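Local coordinates for protein beta-ketoacyl synthase (Burkholderia phymatum, PDB 4EWG) that probably condenses acyl chains with malonyl units on acyl carrier protein, as a 3-oxoacyl-[acyl-carrier-protein] synthase of the thiolase-like superfamily, at residues A[286-291]-A[403-408]; A[350-355]-A[390-395]; A[92-97]-A[243-248]; A[176-181]-A[190-195]. One frame throughout, in Å; residues are numbered along the deposited sequence.

Interaction 1: A[286-291]-A[403-408]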
# COMPACT_ATOMS: atom_id res chain seq x y z
N GLN A 286 4.32 -16.54 -16.14
CA GLN A 286 3.26 -17.49 -16.55
C GLN A 286 1.88 -16.98 -16.19
O GLN A 286 0.95 -17.07 -16.97
CB GLN A 286 3.38 -18.85 -15.78
CG GLN A 286 4.27 -19.96 -16.30
CD GLN A 286 4.55 -21.04 -15.20
OE1 GLN A 286 3.61 -21.74 -14.72
NE2 GLN A 286 5.84 -21.15 -14.76
N LEU A 287 1.73 -16.53 -14.96
CA LEU A 287 0.46 -15.93 -14.51
C LEU A 287 0.03 -14.80 -15.45
O LEU A 287 -1.17 -14.69 -15.80
CB LEU A 287 0.57 -15.43 -13.06
CG LEU A 287 0.46 -16.53 -11.98
CD1 LEU A 287 0.80 -16.00 -10.60
CD2 LEU A 287 -0.94 -17.13 -11.95
N ALA A 288 0.98 -13.98 -15.90
CA ALA A 288 0.64 -12.87 -16.81
C ALA A 288 0.20 -13.44 -18.17
O ALA A 288 -0.81 -13.00 -18.75
CB ALA A 288 1.82 -11.94 -17.00
N LEU A 289 0.98 -14.40 -18.67
CA LEU A 289 0.67 -15.06 -19.94
C LEU A 289 -0.71 -15.73 -19.88
O LEU A 289 -1.51 -15.59 -20.79
CB LEU A 289 1.75 -16.07 -20.34
CG LEU A 289 3.12 -15.52 -20.82
CD1 LEU A 289 4.15 -16.66 -20.91
CD2 LEU A 289 3.07 -14.76 -22.15
N GLU A 290 -1.00 -16.41 -18.78
CA GLU A 290 -2.31 -17.02 -18.58
C GLU A 290 -3.43 -15.97 -18.52
O GLU A 290 -4.49 -16.15 -19.09
CB GLU A 290 -2.32 -17.91 -17.31
CG GLU A 290 -1.48 -19.18 -17.42
CD GLU A 290 -1.37 -19.95 -16.11
OE1 GLU A 290 -1.84 -19.45 -15.07
OE2 GLU A 290 -0.82 -21.08 -16.12
N ASP A 291 -3.18 -14.84 -17.85
CA ASP A 291 -4.14 -13.76 -17.76
C ASP A 291 -4.40 -13.19 -19.15
O ASP A 291 -5.54 -12.83 -19.48
CB ASP A 291 -3.61 -12.67 -16.81
CG ASP A 291 -4.62 -11.57 -16.53
OD1 ASP A 291 -5.82 -11.86 -16.46
OD2 ASP A 291 -4.22 -10.43 -16.40
N ASN A 403 6.90 -10.44 -6.88
CA ASN A 403 7.12 -10.46 -8.31
C ASN A 403 5.92 -9.94 -9.10
O ASN A 403 4.76 -10.26 -8.78
CB ASN A 403 7.43 -11.89 -8.77
CG ASN A 403 8.44 -12.58 -7.87
OD1 ASN A 403 9.48 -12.00 -7.52
ND2 ASN A 403 8.13 -13.80 -7.48
N THR A 404 6.21 -9.15 -10.14
CA THR A 404 5.21 -8.66 -11.09
C THR A 404 5.67 -8.81 -12.52
O THR A 404 6.84 -8.68 -12.83
CB THR A 404 4.88 -7.17 -10.87
OG1 THR A 404 6.06 -6.37 -11.10
CG2 THR A 404 4.39 -6.93 -9.48
N SER A 405 4.70 -9.11 -13.37
CA SER A 405 4.90 -9.25 -14.81
C SER A 405 3.73 -8.57 -15.52
O SER A 405 2.57 -8.87 -15.25
CB SER A 405 4.95 -10.73 -15.18
OG SER A 405 5.18 -10.91 -16.55
N LEU A 406 4.03 -7.64 -16.41
CA LEU A 406 3.02 -6.90 -17.16
C LEU A 406 3.15 -7.21 -18.61
O LEU A 406 4.28 -7.17 -19.13
CB LEU A 406 3.20 -5.40 -16.96
CG LEU A 406 2.80 -4.89 -15.58
CD1 LEU A 406 3.46 -3.51 -15.31
CD2 LEU A 406 1.27 -4.86 -15.46
N ILE A 407 2.03 -7.48 -19.27
CA ILE A 407 2.01 -7.64 -20.71
C ILE A 407 1.20 -6.52 -21.40
O ILE A 407 -0.00 -6.31 -21.11
CB ILE A 407 1.44 -9.02 -21.13
CG1 ILE A 407 2.30 -10.15 -20.53
CG2 ILE A 407 1.42 -9.14 -22.66
CD1 ILE A 407 1.76 -11.56 -20.73
N PHE A 408 1.86 -5.83 -22.36
CA PHE A 408 1.25 -4.79 -23.15
C PHE A 408 1.07 -5.25 -24.61
O PHE A 408 1.97 -5.85 -25.22
CB PHE A 408 2.11 -3.52 -23.12
CG PHE A 408 2.37 -3.01 -21.75
CD1 PHE A 408 1.33 -2.57 -20.96
CD2 PHE A 408 3.65 -3.02 -21.22
CE1 PHE A 408 1.55 -2.12 -19.67
CE2 PHE A 408 3.88 -2.56 -19.93
CZ PHE A 408 2.83 -2.11 -19.15
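Helix 286-291 runs obliquely along strand 403-408 with Ala288 facing Ser405, the local axes 7.7 Å apart at closest approach and their directions 34° from parallel. Ala288 lies at the close approach, its CB directed at the strand and 3.5 Å from Ser405 OG. Ile407, two residues further along the same face of the strand, supplies the reach from the other side. Its CG1 branch stands anti to its own carbonyl carbon (chi1 -60°) and continues extended through chi2, which carries CD1 up against the helix backbone, 3.5 Å from Ala288 C. The same methyl lies 3.7 Å from Ala288 CB. Leu289 starts out to the flank, but its CD2 branch swings in to touch Ile407 CD1 at 3.7 Å, the two side chains crossing at about a right angle. Ile407 CD1 is therefore held between an alanine methyl, a leucine branch and the peptide that links them. Ile299, on strand 299-303, touches both Leu289 and Ile407 and extends this apolar patch. Leu406 points to the opposite face of the sheet, toward helix 170-183. Since the hydroxyl of Ser405 is hydrogen-bonded to Asn395 on the neighbouring strand, it can face the Ala288 methyl while buried; no hydrogen bond joins helix and strand, and their association rests on apolar contact and close fit.

Interaction 2: A[350-355]-A[390-395]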
# COMPACT_ATOMS: atom_id res chain seq x y z
N TRP A 350 6.41 2.60 -19.06
CA TRP A 350 6.29 3.76 -19.97
C TRP A 350 7.29 3.64 -21.11
O TRP A 350 6.90 3.61 -22.28
CB TRP A 350 6.50 5.02 -19.14
CG TRP A 350 6.74 6.29 -19.90
CD1 TRP A 350 6.34 6.58 -21.17
CD2 TRP A 350 7.38 7.49 -19.41
NE1 TRP A 350 6.76 7.85 -21.53
CE2 TRP A 350 7.38 8.44 -20.50
CE3 TRP A 350 8.01 7.84 -18.23
CZ2 TRP A 350 7.93 9.68 -20.39
CZ3 TRP A 350 8.57 9.10 -18.13
CH2 TRP A 350 8.53 9.99 -19.18
N TRP A 351 8.58 3.53 -20.76
CA TRP A 351 9.63 3.48 -21.79
C TRP A 351 9.52 2.26 -22.64
O TRP A 351 9.80 2.33 -23.83
CB TRP A 351 11.00 3.58 -21.15
CG TRP A 351 11.25 4.96 -20.55
CD1 TRP A 351 10.32 5.97 -20.35
CD2 TRP A 351 12.49 5.49 -20.04
NE1 TRP A 351 10.89 7.04 -19.78
CE2 TRP A 351 12.20 6.80 -19.56
CE3 TRP A 351 13.78 5.01 -19.95
CZ2 TRP A 351 13.16 7.61 -19.01
CZ3 TRP A 351 14.76 5.82 -19.37
CH2 TRP A 351 14.45 7.10 -18.92
N THR A 352 9.10 1.13 -22.07
CA THR A 352 8.88 -0.09 -22.85
C THR A 352 7.77 0.11 -23.92
O THR A 352 7.89 -0.39 -25.02
CB THR A 352 8.54 -1.30 -21.95
OG1 THR A 352 9.67 -1.57 -21.14
CG2 THR A 352 8.21 -2.54 -22.74
N ILE A 353 6.71 0.84 -23.58
CA ILE A 353 5.64 1.14 -24.55
C ILE A 353 6.14 2.13 -25.62
O ILE A 353 5.83 1.96 -26.80
CB ILE A 353 4.40 1.71 -23.87
CG1 ILE A 353 3.73 0.66 -22.99
CG2 ILE A 353 3.38 2.16 -24.89
CD1 ILE A 353 2.69 1.25 -22.07
N GLU A 354 6.93 3.11 -25.22
CA GLU A 354 7.52 4.04 -26.16
C GLU A 354 8.43 3.32 -27.16
O GLU A 354 8.40 3.59 -28.35
CB GLU A 354 8.32 5.12 -25.45
CG GLU A 354 7.53 5.95 -24.46
CD GLU A 354 6.72 7.07 -25.10
OE1 GLU A 354 6.24 6.91 -26.24
OE2 GLU A 354 6.57 8.12 -24.43
N MET A 355 9.23 2.38 -26.66
CA MET A 355 10.11 1.63 -27.51
C MET A 355 9.30 0.73 -28.44
O MET A 355 9.58 0.66 -29.64
CB MET A 355 11.06 0.82 -26.67
CG MET A 355 12.06 1.70 -25.94
SD MET A 355 13.37 0.76 -25.14
CE MET A 355 12.42 -0.16 -23.94
N GLU A 390 4.18 -7.45 -31.42
CA GLU A 390 2.74 -7.43 -31.19
C GLU A 390 2.48 -7.45 -29.68
O GLU A 390 1.51 -6.85 -29.21
CB GLU A 390 2.11 -8.62 -31.85
CG GLU A 390 0.60 -8.58 -31.86
CD GLU A 390 0.03 -7.44 -32.67
OE1 GLU A 390 0.68 -6.97 -33.66
OE2 GLU A 390 -1.08 -6.99 -32.28
N TYR A 391 3.36 -8.10 -28.92
CA TYR A 391 3.31 -8.04 -27.47
C TYR A 391 4.68 -7.88 -26.83
O TYR A 391 5.67 -8.50 -27.27
CB TYR A 391 2.66 -9.28 -26.87
CG TYR A 391 1.27 -9.60 -27.39
CD1 TYR A 391 1.09 -10.34 -28.57
CD2 TYR A 391 0.13 -9.22 -26.67
CE1 TYR A 391 -0.19 -10.65 -29.03
CE2 TYR A 391 -1.15 -9.52 -27.12
CZ TYR A 391 -1.31 -10.23 -28.29
OH TYR A 391 -2.60 -10.51 -28.73
N VAL A 392 4.71 -7.08 -25.75
CA VAL A 392 5.87 -6.97 -24.92
C VAL A 392 5.55 -7.24 -23.46
O VAL A 392 4.40 -7.12 -23.03
CB VAL A 392 6.54 -5.61 -25.10
CG1 VAL A 392 6.97 -5.47 -26.57
CG2 VAL A 392 5.61 -4.51 -24.67
N MET A 393 6.59 -7.62 -22.72
CA MET A 393 6.48 -7.88 -21.30
C MET A 393 7.48 -7.02 -20.51
O MET A 393 8.64 -6.85 -20.94
CB MET A 393 6.72 -9.37 -21.02
CG MET A 393 6.65 -9.77 -19.55
SD MET A 393 6.93 -11.55 -19.28
CE MET A 393 5.27 -12.19 -19.53
N SER A 394 7.04 -6.49 -19.36
CA SER A 394 7.94 -5.78 -18.46
C SER A 394 7.83 -6.39 -17.08
O SER A 394 6.74 -6.47 -16.51
CB SER A 394 7.63 -4.30 -18.38
OG SER A 394 8.56 -3.64 -17.52
N ASN A 395 8.97 -6.82 -16.55
CA ASN A 395 9.04 -7.55 -15.28
C ASN A 395 9.75 -6.76 -14.19
O ASN A 395 10.58 -5.89 -14.47
CB ASN A 395 9.79 -8.87 -15.47
CG ASN A 395 9.01 -9.86 -16.30
OD1 ASN A 395 7.76 -9.91 -16.21
ND2 ASN A 395 9.72 -10.66 -17.12
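Thr352 and Val392 make the close part of this contact, methyl to methyl, with Thr352 CG2 3.8 Å from Val392 CG2. The two side chains pass one another heading opposite ways and touch through one methyl each. Thr352 presents its methyl because CG2 lies anti to its backbone N while OG1 turns back beside that nitrogen (chi1 -64°), where the hydroxyl is hydrogen-bonded to Glu348 O one turn earlier in the helix. On Val392, CG2 occupies the crowded position between backbone N and carbonyl carbon, and it is this branch that meets the helix. The partners belong to helix 344-358 and strand 391-398, an inner strand of the large mixed sheet. In the layered thiolase-like fold this is a core helix; here it lies against strand 391-398, and Ile353 beside Thr352 touches Ile10 and Met13 of strand 8-16. At Ser394 the fit is looser. Here the two hydroxyls stand 4.3 Å apart, Thr352 OG1 to Ser394 OG, too far for a hydrogen bond, although all three touching residues are buried and this looser side does not face solvent. Asn303 of strand 299-303 touches both Thr352 and Ser394. Further round the helix, Trp350 NE1 donates to Glu354 OE2 at 2.9 Å, close to the indole plane and on the anti side of the carboxylate, and Glu354 also forms a salt bridge with Arg358.

Interaction 3: A[92-97]-A[243-248]; sequences AGFAGD and VLEEYE
Val243 meets Ala92 where helix 76-92 gives way to the loop, its CG2 3.9 Å from Ala92 CB. The other methyl, CG1, stands anti to the backbone N (chi1 175°) and comes within 4.3 Å of Phe94 CE2, arriving at the edge of the ring near its plane. One valine thus touches both Ala92 and Phe94. The helix ends in a Schellman motif at Gly93, which has positive phi, and Phe94 follows directly, its CB directed at the strand. Leu244 points to the other face of the sheet, where it packs on Ala178 and Tyr179 of helix 170-183. Glu245 returns to the side of Phe94. With its chain extended, it brings the carboxylate to the far end of the ring: OE1 lies 4.1 Å from Phe94 CE2, at the ring edge, with ring and carboxylate planes 41° apart. The contact is van der Waals in length, with at most a weak electrostatic benefit from the ring hydrogens. The carboxylate is well held, OE1 by Thr11 and OE2 by Arg253 and His249, while Arg253 also reaches Ala92 O and touches Phe94. Glu246 closes the strand as the N-cap of helix 247-252, its OE2 accepting from Glu248 N at 2.9 Å from above the carboxylate plane. The loop after helix 76-92 is thus packed on strand 238-246 beside a metal site: Glu245 is bonded to His249, a residue seen to bind calcium in this protein, although no ion is bound to this chain.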
# COMPACT_ATOMS: atom_id res chain seq x y z
N ALA A 92 -2.97 12.68 -21.92
CA ALA A 92 -4.24 11.94 -22.13
C ALA A 92 -5.41 12.84 -22.56
O ALA A 92 -6.49 12.36 -22.87
CB ALA A 92 -4.60 11.16 -20.88
N GLY A 93 -5.19 14.15 -22.59
CA GLY A 93 -6.21 15.10 -23.04
C GLY A 93 -7.10 15.61 -21.92
O GLY A 93 -8.12 16.22 -22.18
N PHE A 94 -6.71 15.38 -20.67
CA PHE A 94 -7.55 15.77 -19.52
C PHE A 94 -7.15 17.08 -18.83
O PHE A 94 -7.78 17.46 -17.87
CB PHE A 94 -7.60 14.64 -18.49
CG PHE A 94 -8.32 13.42 -18.97
CD1 PHE A 94 -9.63 13.50 -19.37
CD2 PHE A 94 -7.70 12.19 -18.97
CE1 PHE A 94 -10.31 12.38 -19.80
CE2 PHE A 94 -8.39 11.06 -19.40
CZ PHE A 94 -9.68 11.16 -19.82
N ALA A 95 -6.11 17.77 -19.32
CA ALA A 95 -5.78 19.11 -18.78
C ALA A 95 -7.04 19.98 -18.76
O ALA A 95 -7.79 19.98 -19.72
CB ALA A 95 -4.68 19.79 -19.60
N GLY A 96 -7.28 20.70 -17.67
CA GLY A 96 -8.45 21.61 -17.57
C GLY A 96 -9.82 20.93 -17.63
O GLY A 96 -10.86 21.61 -17.65
N ASP A 97 -9.83 19.59 -17.68
CA ASP A 97 -11.06 18.81 -17.76
C ASP A 97 -11.41 18.32 -16.35
O ASP A 97 -10.78 17.39 -15.84
CB ASP A 97 -10.89 17.61 -18.72
CG ASP A 97 -12.15 16.76 -18.85
OD1 ASP A 97 -13.07 16.86 -18.04
OD2 ASP A 97 -12.24 15.98 -19.79
N VAL A 243 -1.90 6.86 -17.50
CA VAL A 243 -3.35 7.00 -17.44
C VAL A 243 -3.96 5.72 -18.07
O VAL A 243 -3.79 5.45 -19.25
CB VAL A 243 -3.86 8.25 -18.19
CG1 VAL A 243 -5.37 8.27 -18.18
CG2 VAL A 243 -3.28 9.54 -17.60
N LEU A 244 -4.62 4.94 -17.26
CA LEU A 244 -5.30 3.74 -17.74
C LEU A 244 -6.75 4.13 -17.90
O LEU A 244 -7.28 4.94 -17.13
CB LEU A 244 -5.21 2.59 -16.72
CG LEU A 244 -3.95 1.71 -16.64
CD1 LEU A 244 -2.72 2.58 -16.44
CD2 LEU A 244 -4.10 0.71 -15.48
N GLU A 245 -7.39 3.53 -18.90
CA GLU A 245 -8.74 3.96 -19.24
C GLU A 245 -9.51 2.81 -19.85
O GLU A 245 -8.98 2.06 -20.67
CB GLU A 245 -8.63 5.12 -20.21
CG GLU A 245 -9.96 5.71 -20.63
CD GLU A 245 -9.80 7.05 -21.36
OE1 GLU A 245 -8.65 7.53 -21.54
OE2 GLU A 245 -10.85 7.62 -21.75
N GLU A 246 -10.77 2.68 -19.44
CA GLU A 246 -11.62 1.65 -20.02
C GLU A 246 -11.73 1.91 -21.54
O GLU A 246 -11.80 3.04 -21.98
CB GLU A 246 -13.00 1.65 -19.36
CG GLU A 246 -13.91 0.53 -19.80
CD GLU A 246 -14.70 0.84 -21.06
OE1 GLU A 246 -15.09 2.00 -21.25
OE2 GLU A 246 -14.92 -0.09 -21.87
N TYR A 247 -11.74 0.83 -22.30
CA TYR A 247 -11.57 0.89 -23.74
C TYR A 247 -12.67 1.67 -24.48
O TYR A 247 -12.36 2.53 -25.29
CB TYR A 247 -11.43 -0.54 -24.28
CG TYR A 247 -11.29 -0.67 -25.79
CD1 TYR A 247 -10.24 -0.07 -26.48
CD2 TYR A 247 -12.23 -1.41 -26.54
CE1 TYR A 247 -10.12 -0.20 -27.85
CE2 TYR A 247 -12.12 -1.55 -27.92
CZ TYR A 247 -11.07 -0.95 -28.57
OH TYR A 247 -10.99 -1.12 -29.93
N GLU A 248 -13.94 1.37 -24.21
CA GLU A 248 -15.04 2.08 -24.90
C GLU A 248 -15.03 3.57 -24.56
O GLU A 248 -15.24 4.41 -25.42
CB GLU A 248 -16.39 1.48 -24.55
CG GLU A 248 -16.53 0.03 -25.00
CD GLU A 248 -16.39 -0.14 -26.49
OE1 GLU A 248 -17.17 0.49 -27.20
OE2 GLU A 248 -15.48 -0.87 -26.96

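Interaction 4: A[176-181]-A[190-195]; sequences GYAYEN and MLAGGA
Ala178 turns its methyl onto strand 190-195 and meets it at two places, two residues into the segment. Before it, Gly176 lies on the side turned from the strand, next to Leu406 of strand 402-409. Tyr177 also leads away, its hydroxyl hydrogen-bonded to Ile161 O of the second subunit. Its carbonyl oxygen is gripped twice: Asn181 N and Asn181 ND2 reach it from opposite faces of its plane, the side-chain bond being 2.8 Å from Asn181 ND2 to Tyr177 O with the donor 52° out of the carbonyl plane. Next comes Ala178, whose CB rests between two side chains on one face of the strand, 3.7 Å from Met190 CB and equally 3.7 Å from Ala192 CB. Met190 adds a curl to this contact. Bent at both chi2 and chi3 (-66° and -82°), its chain folds back so that CE comes within 4.2 Å of Ala178 CB, and CG passes it at 3.9 Å. Strand 161-163, helix 170-183 and strand 189-196 form a beta-alpha-beta crossover in the N-terminal half of the thiolase-like fold, the helix packed on strand 189-196 and strand 105-110 lying between the two parallel strands; Ala108 of that middle strand touches both Ala178 and Met190. Tyr179 faces away from strand 190-195, against Ile261 and Phe264 of strand 259-268. Glu180 is directed to the dimer interface, where it forms a salt bridge with Arg160 of the second subunit. Asn181 points back toward the strand, and its OD1 accepts from Arg160 of its own chain.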
# COMPACT_ATOMS: atom_id res chain seq x y z
N GLY A 176 -0.74 -2.80 -12.43
CA GLY A 176 -1.49 -4.05 -12.44
C GLY A 176 -2.80 -3.98 -11.70
O GLY A 176 -3.84 -4.42 -12.20
N TYR A 177 -2.77 -3.48 -10.49
CA TYR A 177 -3.97 -3.43 -9.69
C TYR A 177 -4.94 -2.35 -10.22
O TYR A 177 -6.14 -2.54 -10.21
CB TYR A 177 -3.64 -3.20 -8.19
CG TYR A 177 -2.89 -4.35 -7.48
CD1 TYR A 177 -3.07 -5.68 -7.85
CD2 TYR A 177 -2.05 -4.09 -6.41
CE1 TYR A 177 -2.43 -6.71 -7.19
CE2 TYR A 177 -1.39 -5.10 -5.74
CZ TYR A 177 -1.59 -6.41 -6.12
OH TYR A 177 -0.91 -7.43 -5.46
N ALA A 178 -4.42 -1.24 -10.75
CA ALA A 178 -5.30 -0.24 -11.43
C ALA A 178 -5.98 -0.90 -12.63
O ALA A 178 -7.19 -0.75 -12.86
CB ALA A 178 -4.51 1.01 -11.84
N TYR A 179 -5.21 -1.67 -13.36
CA TYR A 179 -5.73 -2.42 -14.51
C TYR A 179 -6.89 -3.35 -14.12
O TYR A 179 -7.91 -3.42 -14.80
CB TYR A 179 -4.57 -3.21 -15.15
CG TYR A 179 -4.95 -4.41 -15.96
CD1 TYR A 179 -5.68 -4.28 -17.14
CD2 TYR A 179 -4.55 -5.67 -15.58
CE1 TYR A 179 -6.00 -5.40 -17.91
CE2 TYR A 179 -4.87 -6.80 -16.33
CZ TYR A 179 -5.60 -6.66 -17.49
OH TYR A 179 -5.90 -7.79 -18.24
N GLU A 180 -6.72 -4.07 -13.04
CA GLU A 180 -7.76 -4.99 -12.64
C GLU A 180 -8.99 -4.22 -12.13
O GLU A 180 -10.11 -4.66 -12.31
CB GLU A 180 -7.22 -5.94 -11.58
CG GLU A 180 -6.23 -6.95 -12.16
CD GLU A 180 -5.54 -7.79 -11.12
OE1 GLU A 180 -5.49 -7.37 -9.94
OE2 GLU A 180 -4.96 -8.85 -11.49
N ASN A 181 -8.78 -3.08 -11.47
CA ASN A 181 -9.90 -2.25 -11.04
C ASN A 181 -10.76 -1.78 -12.22
O ASN A 181 -12.00 -1.83 -12.15
CB ASN A 181 -9.41 -1.06 -10.20
CG ASN A 181 -9.22 -1.41 -8.74
OD1 ASN A 181 -10.18 -1.49 -7.99
ND2 ASN A 181 -7.98 -1.60 -8.32
N MET A 190 -7.94 5.42 -14.14
CA MET A 190 -7.00 5.35 -13.02
C MET A 190 -5.71 6.03 -13.42
O MET A 190 -5.21 5.83 -14.55
CB MET A 190 -6.67 3.90 -12.61
CG MET A 190 -7.80 3.10 -11.98
SD MET A 190 -8.33 3.70 -10.36
CE MET A 190 -7.12 2.98 -9.22
N LEU A 191 -5.17 6.85 -12.52
CA LEU A 191 -3.76 7.22 -12.56
C LEU A 191 -3.00 6.10 -11.84
O LEU A 191 -3.35 5.72 -10.73
CB LEU A 191 -3.52 8.54 -11.86
CG LEU A 191 -4.27 9.74 -12.49
CD1 LEU A 191 -3.97 10.96 -11.68
CD2 LEU A 191 -3.91 9.93 -13.98
N ALA A 192 -1.99 5.54 -12.49
CA ALA A 192 -1.18 4.50 -11.87
C ALA A 192 0.28 4.81 -12.07
O ALA A 192 0.71 5.10 -13.18
CB ALA A 192 -1.53 3.13 -12.44
N GLY A 193 1.05 4.75 -11.00
CA GLY A 193 2.46 5.00 -11.10
C GLY A 193 3.23 4.69 -9.85
O GLY A 193 2.73 4.04 -8.91
N GLY A 194 4.49 5.12 -9.88
CA GLY A 194 5.38 4.96 -8.75
C GLY A 194 6.38 6.08 -8.74
O GLY A 194 6.62 6.71 -9.78
N ALA A 195 6.99 6.30 -7.58
CA ALA A 195 7.91 7.43 -7.40
C ALA A 195 8.93 7.14 -6.30
O ALA A 195 8.71 6.27 -5.45
CB ALA A 195 7.12 8.67 -7.08

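All four contacts reach the large mixed sheet. Interactions 1 and 2 sit on neighbouring strands 402-409 and 391-398, centres 13 Å apart, joined by backbone bonds such as Leu406 O to Ser394 N. Interactions 3 and 4 use adjacent strands 238-246 and 189-196, centres 14 Å apart, linked by Leu244 N to Met190 O. Along the chain, interaction 4 falls within the span of interaction 3; both close before interaction 1 opens, which in turn spans interaction 2. Interactions 1 and 4, centres 15 Å apart, also touch, so helix 170-183 packs against strands from both halves of the sequence, 189-196 and 402-409. Beside them, Asp291 and Glu180 form salt bridges with Lys186 and Arg160 of the second subunit, placing both near the dimer interface.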